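Cytolethal distending toxin protein B (Haemophilus ducreyi, PDB 1SR4) probably acts as the DNase I-like nuclease subunit of a three-chain bacterial genotoxin, damaging the DNA of host cells. Local coordinates at residues 5-10 with 173-178; 41-46 with 136-141; 9-14 with 250-255. All coordinates share one frame; numbering follows the deposited sequence.

Contact 1 (5-10 with 173-178); sequences FKVATW and MVVGDF
Strands 7-10 and 173-175 run in nearly the same direction, 27° apart, with their axes approaching to 8.6 Å and Thr9 CA lying 5.9 Å from Gly176 CA, so side chains fill the gap between the backbones. At one end Val7 and Met173 reach for each other tip to tip. Beyond CG the methionine chain is extended, which carries its sulfur across the gap to put SD 4.0 Å from Val7 CG2, while the terminal CE lies against CB and CG1 of the same valine. The other branch of Val7 has a second neighbour, since its CG1 meets Val175 CG2 at 4.1 Å, the two valines crossing at a slant. Strand 7-11 belongs to one sheet and strand 171-175 to the other of the two that pack face to face in the DNase I-like sandwich, and these buried side chains form part of the layer between them. Phe257 of strand 255-259 and Met41 of strand 39-43 border the same layer. Further along, Val175 sends CG1 against Thr9, and its 3.4 Å approach to Thr9 CB is tighter than ordinary van der Waals contact. Thr9 OG1 stands anti to the backbone N (chi1 -176°), which sets the hydroxyl over the corner at Gly176, 3.5 Å from Gly176 CA; its likely polar partner is the side chain of Gln43. Gly176 turns the chain out of strand 173-175 with phi at 163°, backbone angles at which a CB would press on Val175 O.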
loop_
_atom_site.group_PDB
_atom_site.type_symbol
_atom_site.label_atom_id
_atom_site.label_comp_id
_atom_site.label_asym_id
_atom_site.label_seq_id
_atom_site.Cartn_x
_atom_site.Cartn_y
_atom_site.Cartn_z
ATOM N N PHE B 5 5.666 14.644 11.400
ATOM C CA PHE B 5 5.110 13.311 11.149
ATOM C C PHE B 5 4.888 12.941 9.693
ATOM O O PHE B 5 4.604 13.798 8.859
ATOM C CB PHE B 5 3.736 13.158 11.826
ATOM C CG PHE B 5 3.758 13.236 13.315
ATOM C CD1 PHE B 5 3.664 12.079 14.084
ATOM C CD2 PHE B 5 3.820 14.464 13.962
ATOM C CE1 PHE B 5 3.626 12.149 15.482
ATOM C CE2 PHE B 5 3.783 14.538 15.356
ATOM C CZ PHE B 5 3.686 13.387 16.112
ATOM N N LYS B 6 5.002 11.643 9.409
ATOM C CA LYS B 6 4.690 11.107 8.096
ATOM C C LYS B 6 3.295 10.546 8.350
ATOM O O LYS B 6 3.119 9.580 9.102
ATOM C CB LYS B 6 5.652 9.979 7.706
ATOM C CG LYS B 6 7.062 10.458 7.368
ATOM C CD LYS B 6 7.891 9.327 6.763
ATOM C CE LYS B 6 9.138 9.859 6.073
ATOM N NZ LYS B 6 10.036 10.575 7.031
ATOM N N VAL B 7 2.301 11.177 7.744
ATOM C CA VAL B 7 0.910 10.780 7.923
ATOM C C VAL B 7 0.402 10.193 6.617
ATOM O O VAL B 7 0.808 10.640 5.556
ATOM C CB VAL B 7 0.046 12.004 8.296
ATOM C CG1 VAL B 7 -1.442 11.584 8.458
ATOM C CG2 VAL B 7 0.583 12.638 9.593
ATOM N N ALA B 8 -0.453 9.173 6.696
ATOM C CA ALA B 8 -1.001 8.558 5.486
ATOM C C ALA B 8 -2.426 8.128 5.737
ATOM O O ALA B 8 -2.886 8.063 6.878
ATOM C CB ALA B 8 -0.161 7.329 5.052
ATOM N N THR B 9 -3.114 7.813 4.657
ATOM C CA THR B 9 -4.492 7.367 4.750
ATOM C C THR B 9 -4.726 6.356 3.638
ATOM O O THR B 9 -4.100 6.429 2.577
ATOM C CB THR B 9 -5.480 8.555 4.547
ATOM O OG1 THR B 9 -6.830 8.108 4.731
ATOM C CG2 THR B 9 -5.346 9.124 3.118
ATOM N N TRP B 10 -5.614 5.402 3.900
ATOM C CA TRP B 10 -5.986 4.402 2.919
ATOM C C TRP B 10 -7.367 3.865 3.267
ATOM O O TRP B 10 -7.633 3.545 4.421
ATOM C CB TRP B 10 -4.993 3.232 2.875
ATOM C CG TRP B 10 -5.297 2.272 1.746
ATOM C CD1 TRP B 10 -5.594 2.604 0.445
ATOM C CD2 TRP B 10 -5.354 0.829 1.815
ATOM N NE1 TRP B 10 -5.831 1.458 -0.292
ATOM C CE2 TRP B 10 -5.697 0.361 0.522
ATOM C CE3 TRP B 10 -5.148 -0.106 2.837
ATOM C CZ2 TRP B 10 -5.843 -1.009 0.229
ATOM C CZ3 TRP B 10 -5.288 -1.473 2.543
ATOM C CH2 TRP B 10 -5.634 -1.906 1.250
ATOM N N MET B 173 -5.102 17.739 12.212
ATOM C CA MET B 173 -5.129 17.289 10.825
ATOM C C MET B 173 -6.263 16.265 10.655
ATOM O O MET B 173 -6.307 15.271 11.369
ATOM C CB MET B 173 -3.797 16.613 10.538
ATOM C CG MET B 173 -3.305 16.709 9.146
ATOM S SD MET B 173 -1.701 15.886 9.043
ATOM C CE MET B 173 -1.697 15.534 7.362
ATOM N N VAL B 174 -7.156 16.508 9.701
ATOM C CA VAL B 174 -8.288 15.625 9.434
ATOM C C VAL B 174 -7.962 14.930 8.109
ATOM O O VAL B 174 -7.883 15.576 7.072
ATOM C CB VAL B 174 -9.586 16.449 9.318
ATOM C CG1 VAL B 174 -10.766 15.533 9.052
ATOM C CG2 VAL B 174 -9.793 17.239 10.604
ATOM N N VAL B 175 -7.769 13.614 8.163
ATOM C CA VAL B 175 -7.359 12.830 6.993
ATOM C C VAL B 175 -8.278 11.660 6.670
ATOM O O VAL B 175 -8.627 10.874 7.544
ATOM C CB VAL B 175 -5.951 12.249 7.224
ATOM C CG1 VAL B 175 -5.419 11.612 5.948
ATOM C CG2 VAL B 175 -5.022 13.355 7.741
ATOM N N GLY B 176 -8.638 11.511 5.403
ATOM C CA GLY B 176 -9.491 10.395 5.070
ATOM C C GLY B 176 -10.187 10.501 3.739
ATOM O O GLY B 176 -9.743 11.209 2.842
ATOM N N ASP B 177 -11.292 9.778 3.634
ATOM C CA ASP B 177 -12.097 9.718 2.421
ATOM C C ASP B 177 -13.207 10.758 2.541
ATOM O O ASP B 177 -14.221 10.523 3.227
ATOM C CB ASP B 177 -12.668 8.306 2.311
ATOM C CG ASP B 177 -13.474 8.073 1.043
ATOM O OD1 ASP B 177 -13.857 9.049 0.348
ATOM O OD2 ASP B 177 -13.728 6.879 0.759
ATOM N N PHE B 178 -13.003 11.907 1.889
ATOM C CA PHE B 178 -13.973 12.998 1.916
ATOM C C PHE B 178 -15.098 12.825 0.913
ATOM O O PHE B 178 -16.114 13.512 0.986
ATOM C CB PHE B 178 -13.266 14.337 1.685
ATOM C CG PHE B 178 -12.510 14.821 2.886
ATOM C CD1 PHE B 178 -13.137 15.611 3.840
ATOM C CD2 PHE B 178 -11.176 14.466 3.080
ATOM C CE1 PHE B 178 -12.456 16.050 4.974
ATOM C CE2 PHE B 178 -10.486 14.899 4.211
ATOM C CZ PHE B 178 -11.131 15.696 5.160
#

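Contact 2 (41-46 with 136-141)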
loop_
_atom_site.group_PDB
_atom_site.type_symbol
_atom_site.label_atom_id
_atom_site.label_comp_id
_atom_site.label_asym_id
_atom_site.label_seq_id
_atom_site.Cartn_x
_atom_site.Cartn_y
_atom_site.Cartn_z
ATOM N N MET B 41 -4.248 6.535 8.746
ATOM C CA MET B 41 -5.691 6.470 8.979
ATOM C C MET B 41 -6.282 5.440 8.023
ATOM O O MET B 41 -5.888 5.365 6.850
ATOM C CB MET B 41 -6.393 7.829 8.768
ATOM C CG MET B 41 -5.559 8.990 8.235
ATOM S SD MET B 41 -4.343 9.715 9.362
ATOM C CE MET B 41 -5.243 9.428 10.956
ATOM N N VAL B 42 -7.212 4.631 8.530
ATOM C CA VAL B 42 -7.847 3.598 7.720
ATOM C C VAL B 42 -9.371 3.737 7.745
ATOM O O VAL B 42 -9.960 3.997 8.793
ATOM C CB VAL B 42 -7.494 2.181 8.242
ATOM C CG1 VAL B 42 -7.995 1.121 7.256
ATOM C CG2 VAL B 42 -5.969 2.037 8.423
ATOM N N GLN B 43 -10.010 3.582 6.587
ATOM C CA GLN B 43 -11.469 3.639 6.527
ATOM C C GLN B 43 -11.903 2.258 6.047
ATOM O O GLN B 43 -11.112 1.542 5.448
ATOM C CB GLN B 43 -11.943 4.724 5.563
ATOM C CG GLN B 43 -11.456 6.131 5.886
ATOM C CD GLN B 43 -10.048 6.385 5.381
ATOM O OE1 GLN B 43 -9.737 6.090 4.232
ATOM N NE2 GLN B 43 -9.189 6.937 6.235
ATOM N N GLU B 44 -13.141 1.874 6.327
ATOM C CA GLU B 44 -13.650 0.561 5.934
ATOM C C GLU B 44 -12.647 -0.503 6.380
ATOM O O GLU B 44 -12.284 -1.421 5.633
ATOM C CB GLU B 44 -13.877 0.520 4.417
ATOM C CG GLU B 44 -14.963 1.509 3.952
ATOM C CD GLU B 44 -15.339 1.329 2.502
ATOM O OE1 GLU B 44 -15.585 0.166 2.097
ATOM O OE2 GLU B 44 -15.392 2.348 1.776
ATOM N N ALA B 45 -12.222 -0.375 7.628
ATOM C CA ALA B 45 -11.225 -1.267 8.199
ATOM C C ALA B 45 -11.632 -2.717 8.408
ATOM O O ALA B 45 -10.764 -3.601 8.518
ATOM C CB ALA B 45 -10.721 -0.680 9.525
ATOM N N GLY B 46 -12.931 -2.977 8.458
ATOM C CA GLY B 46 -13.368 -4.339 8.705
ATOM C C GLY B 46 -12.878 -4.749 10.086
ATOM O O GLY B 46 -12.933 -3.949 11.032
ATOM N N THR B 136 -9.233 10.574 11.527
ATOM C CA THR B 136 -9.524 9.763 10.358
ATOM C C THR B 136 -11.021 10.015 10.089
ATOM O O THR B 136 -11.832 9.999 11.011
ATOM C CB THR B 136 -9.282 8.224 10.606
ATOM O OG1 THR B 136 -9.635 7.492 9.425
ATOM C CG2 THR B 136 -10.135 7.698 11.757
ATOM N N VAL B 137 -11.381 10.284 8.838
ATOM C CA VAL B 137 -12.774 10.508 8.476
ATOM C C VAL B 137 -13.173 9.713 7.254
ATOM O O VAL B 137 -12.340 9.335 6.420
ATOM C CB VAL B 137 -13.090 11.985 8.131
ATOM C CG1 VAL B 137 -12.894 12.854 9.345
ATOM C CG2 VAL B 137 -12.212 12.441 6.944
ATOM N N HIS B 138 -14.469 9.462 7.164
ATOM C CA HIS B 138 -15.041 8.771 6.033
ATOM C C HIS B 138 -16.393 9.439 5.825
ATOM O O HIS B 138 -17.393 9.033 6.420
ATOM C CB HIS B 138 -15.213 7.274 6.321
ATOM C CG HIS B 138 -15.735 6.504 5.146
ATOM N ND1 HIS B 138 -15.919 5.139 5.165
ATOM C CD2 HIS B 138 -16.115 6.916 3.914
ATOM C CE1 HIS B 138 -16.387 4.743 3.996
ATOM N NE2 HIS B 138 -16.513 5.802 3.215
ATOM N N ALA B 139 -16.420 10.479 4.993
ATOM C CA ALA B 139 -17.657 11.222 4.737
ATOM C C ALA B 139 -18.642 10.419 3.892
ATOM O O ALA B 139 -18.279 9.409 3.260
ATOM C CB ALA B 139 -17.335 12.558 4.058
ATOM N N LEU B 140 -19.888 10.883 3.863
ATOM C CA LEU B 140 -20.948 10.217 3.115
ATOM C C LEU B 140 -20.661 10.121 1.619
ATOM O O LEU B 140 -20.153 11.063 1.011
ATOM C CB LEU B 140 -22.286 10.940 3.360
ATOM C CG LEU B 140 -22.792 10.879 4.815
ATOM C CD1 LEU B 140 -23.837 11.969 5.091
ATOM C CD2 LEU B 140 -23.384 9.491 5.075
ATOM N N ALA B 141 -21.005 8.975 1.043
ATOM C CA ALA B 141 -20.799 8.684 -0.376
ATOM C C ALA B 141 -21.392 9.734 -1.304
ATOM O O ALA B 141 -20.825 10.042 -2.354
ATOM C CB ALA B 141 -21.386 7.314 -0.710
HETATM O O HOH W 1 -15.044 3.551 7.221
#
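With CG anti to the backbone N (chi1 -177°), His138 swings its imidazole out from strand 136-138 to Glu44, whose own chain is extended beyond CG and reaches the ring from just past the end of strand 41-43. The carboxylate and imidazole planes are only 6° apart, and Glu44 OE2 sits 3.4 Å from His138 CE1 at an oblique approach, with Glu44 CG beside the same carbon. A water joins the pair on the nitrogen side. Lying in the imidazole plane, it is 2.7 Å from His138 ND1, and it accepts the backbone N-H of Glu44 at 2.7 Å. Glu44 OE2 also accepts a hydrogen bond from Asn11 ND2, which ties the carboxylate to strand 7-11. Farther back, Gln43 bends at chi2 so that its CG lies 3.4 Å from Val137 O and 4.0 Å from His138 CB, packing against the base of the histidine side chain. The Gln43 and Thr136 side chains run past each other in opposite directions. Thr136 closes the inner end, where its CB is pressed to 3.4 Å from Met41 CB, a tight carbon pair, and its OG1 lies beside the same methylene. The two strands run nearly parallel, 22° apart with axes 6.7 Å from each other, but belong to different sheets, so this is a meeting of sheet faces. Over the outer end lies Val12 of the neighbouring toxin protein C chain, packing on both Glu44 and His138. A Glu and a His brought together at the strand ends, beside Asn11 and Asp177, are consistent with the polar cluster at the mouth of the sandwich where DNase I relatives have their active site.

Contact 3 (9-14 with 250-255)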
loop_
_atom_site.group_PDB
_atom_site.type_symbol
_atom_site.label_atom_id
_atom_site.label_comp_id
_atom_site.label_asym_id
_atom_site.label_seq_id
_atom_site.Cartn_x
_atom_site.Cartn_y
_atom_site.Cartn_z
ATOM N N THR B 9 -3.114 7.813 4.657
ATOM C CA THR B 9 -4.492 7.367 4.750
ATOM C C THR B 9 -4.726 6.356 3.638
ATOM O O THR B 9 -4.100 6.429 2.577
ATOM C CB THR B 9 -5.480 8.555 4.547
ATOM O OG1 THR B 9 -6.830 8.108 4.731
ATOM C CG2 THR B 9 -5.346 9.124 3.118
ATOM N N TRP B 10 -5.614 5.402 3.900
ATOM C CA TRP B 10 -5.986 4.402 2.919
ATOM C C TRP B 10 -7.367 3.865 3.267
ATOM O O TRP B 10 -7.633 3.545 4.421
ATOM C CB TRP B 10 -4.993 3.232 2.875
ATOM C CG TRP B 10 -5.297 2.272 1.746
ATOM C CD1 TRP B 10 -5.594 2.604 0.445
ATOM C CD2 TRP B 10 -5.354 0.829 1.815
ATOM N NE1 TRP B 10 -5.831 1.458 -0.292
ATOM C CE2 TRP B 10 -5.697 0.361 0.522
ATOM C CE3 TRP B 10 -5.148 -0.106 2.837
ATOM C CZ2 TRP B 10 -5.843 -1.009 0.229
ATOM C CZ3 TRP B 10 -5.288 -1.473 2.543
ATOM C CH2 TRP B 10 -5.634 -1.906 1.250
ATOM N N ASN B 11 -8.250 3.805 2.272
ATOM C CA ASN B 11 -9.571 3.245 2.484
ATOM C C ASN B 11 -9.347 1.798 2.054
ATOM O O ASN B 11 -9.132 1.510 0.878
ATOM C CB ASN B 11 -10.634 3.903 1.586
ATOM C CG ASN B 11 -12.018 3.332 1.836
ATOM O OD1 ASN B 11 -12.158 2.154 2.191
ATOM N ND2 ASN B 11 -13.041 4.142 1.649
ATOM N N LEU B 12 -9.374 0.904 3.028
ATOM C CA LEU B 12 -9.136 -0.514 2.827
ATOM C C LEU B 12 -10.270 -1.282 2.144
ATOM O O LEU B 12 -10.031 -2.347 1.573
ATOM C CB LEU B 12 -8.801 -1.134 4.199
ATOM C CG LEU B 12 -8.324 -2.586 4.364
ATOM C CD1 LEU B 12 -7.257 -2.643 5.475
ATOM C CD2 LEU B 12 -9.527 -3.513 4.714
ATOM N N GLN B 13 -11.491 -0.746 2.195
ATOM C CA GLN B 13 -12.667 -1.403 1.598
ATOM C C GLN B 13 -12.755 -2.851 2.056
ATOM O O GLN B 13 -12.867 -3.770 1.244
ATOM C CB GLN B 13 -12.620 -1.348 0.059
ATOM C CG GLN B 13 -12.713 0.084 -0.506
ATOM C CD GLN B 13 -12.985 0.118 -1.997
ATOM O OE1 GLN B 13 -12.324 -0.562 -2.779
ATOM N NE2 GLN B 13 -13.963 0.916 -2.401
ATOM N N GLY B 14 -12.743 -3.053 3.363
ATOM C CA GLY B 14 -12.793 -4.408 3.880
ATOM C C GLY B 14 -14.168 -5.052 3.836
ATOM O O GLY B 14 -15.180 -4.358 3.716
ATOM N N SER B 250 -7.540 -2.522 -2.874
ATOM C CA SER B 250 -8.824 -1.824 -2.796
ATOM C C SER B 250 -8.852 -0.850 -3.980
ATOM O O SER B 250 -7.845 -0.673 -4.678
ATOM C CB SER B 250 -8.978 -1.067 -1.475
ATOM O OG SER B 250 -8.424 0.217 -1.579
ATOM N N ASP B 251 -9.993 -0.230 -4.231
ATOM C CA ASP B 251 -10.071 0.709 -5.347
ATOM C C ASP B 251 -9.507 2.098 -5.003
ATOM O O ASP B 251 -9.553 2.997 -5.830
ATOM C CB ASP B 251 -11.520 0.845 -5.836
ATOM C CG ASP B 251 -12.009 -0.391 -6.573
ATOM O OD1 ASP B 251 -11.170 -1.181 -7.059
ATOM O OD2 ASP B 251 -13.240 -0.558 -6.680
ATOM N N HIS B 252 -8.994 2.268 -3.779
ATOM C CA HIS B 252 -8.413 3.537 -3.351
ATOM C C HIS B 252 -6.899 3.393 -3.258
ATOM O O HIS B 252 -6.375 2.330 -2.895
ATOM C CB HIS B 252 -8.937 3.951 -1.973
ATOM C CG HIS B 252 -10.373 4.374 -1.963
ATOM N ND1 HIS B 252 -10.759 5.697 -1.996
ATOM C CD2 HIS B 252 -11.516 3.647 -1.930
ATOM C CE1 HIS B 252 -12.080 5.768 -1.983
ATOM N NE2 HIS B 252 -12.564 4.538 -1.944
ATOM N N PHE B 253 -6.199 4.471 -3.577
ATOM C CA PHE B 253 -4.743 4.478 -3.508
ATOM C C PHE B 253 -4.361 5.173 -2.199
ATOM O O PHE B 253 -4.972 6.172 -1.818
ATOM C CB PHE B 253 -4.183 5.242 -4.713
ATOM C CG PHE B 253 -4.399 4.529 -6.025
ATOM C CD1 PHE B 253 -3.449 3.633 -6.504
ATOM C CD2 PHE B 253 -5.572 4.704 -6.737
ATOM C CE1 PHE B 253 -3.668 2.917 -7.673
ATOM C CE2 PHE B 253 -5.807 3.995 -7.907
ATOM C CZ PHE B 253 -4.844 3.095 -8.376
ATOM N N PRO B 254 -3.362 4.643 -1.481
ATOM C CA PRO B 254 -2.976 5.291 -0.227
ATOM C C PRO B 254 -2.379 6.661 -0.552
ATOM O O PRO B 254 -1.781 6.855 -1.610
ATOM C CB PRO B 254 -1.962 4.310 0.375
ATOM C CG PRO B 254 -1.348 3.675 -0.823
ATOM C CD PRO B 254 -2.525 3.466 -1.762
ATOM N N VAL B 255 -2.564 7.609 0.356
ATOM C CA VAL B 255 -2.067 8.969 0.167
ATOM C C VAL B 255 -1.231 9.358 1.385
ATOM O O VAL B 255 -1.640 9.091 2.511
ATOM C CB VAL B 255 -3.248 9.945 0.045
ATOM C CG1 VAL B 255 -2.731 11.391 -0.112
ATOM C CG2 VAL B 255 -4.118 9.541 -1.156
HETATM O O HOH W 2 -7.213 5.827 0.208
HETATM O O HOH W 3 -14.695 1.419 -5.219
#
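Ser250 OG sits among three groups: it donates to Asn11 O at 2.9 Å, accepts the backbone N-H of His252 at 3.1 Å in an ST turn, and lies close to Trp10 NE1. The indole N-H donates a hydrogen bond to His252 O, with NE1 2.8 Å from that oxygen. The carbonyl oxygen lies in the indole plane, although the N-H comes from well above the plane of the carbonyl. Pro254 lies alongside Trp10, its CD 3.9 Å from CD1 of the indole. The His252 ring is held over one face by Asn11 CB, a CH-pi contact 3.8 Å from the ring centroid, and its edge meets the Gln13 amide, turned 86° to it. Asp216 binds ND1 of the same ring, so the imidazole has little freedom to rotate. Gln13, extended beyond CG, accepts the Asp251 N-H through OE1 at 2.8 Å in an almost straight bond (173°), and a water links its NE2 to Asp251 OD2. Asn11 OD1 in turn accepts the N-H of Gln13, an Asx turn that shapes the chain leaving the strand. Thr9 and Val255 form an antiparallel hydrogen-bonded pair, in which Val255 N reaches Thr9 O at 2.9 Å. Backbone pairing at one end and side-chain bonds at the other thus fix the loop to the strand, leaving His252 in a defined orientation beside Asn11.

In the fold
Contacts 1 and 3 start from the same strand 7-11, their centres about 11 Å apart: contact 1 looks across to the second sheet, contact 3 along the first sheet to segment 250-255, which leads into the C-terminal strand 255-259. Contact 2 is nested within both along the chain. Its centre lies about 10 Å from that of contact 1, and Ala8 O with Met41 N at 2.8 Å and Asp177 O with Ala139 N at 2.8 Å join the two. Between contacts 2 and 3 the centres are about 9 Å apart. All three converge on Asn11, whose ND2 lies 3.0 Å from both Asp177 OD2 and Glu44 OE2, near His138 and His252, consistent with a DNase I-like active site.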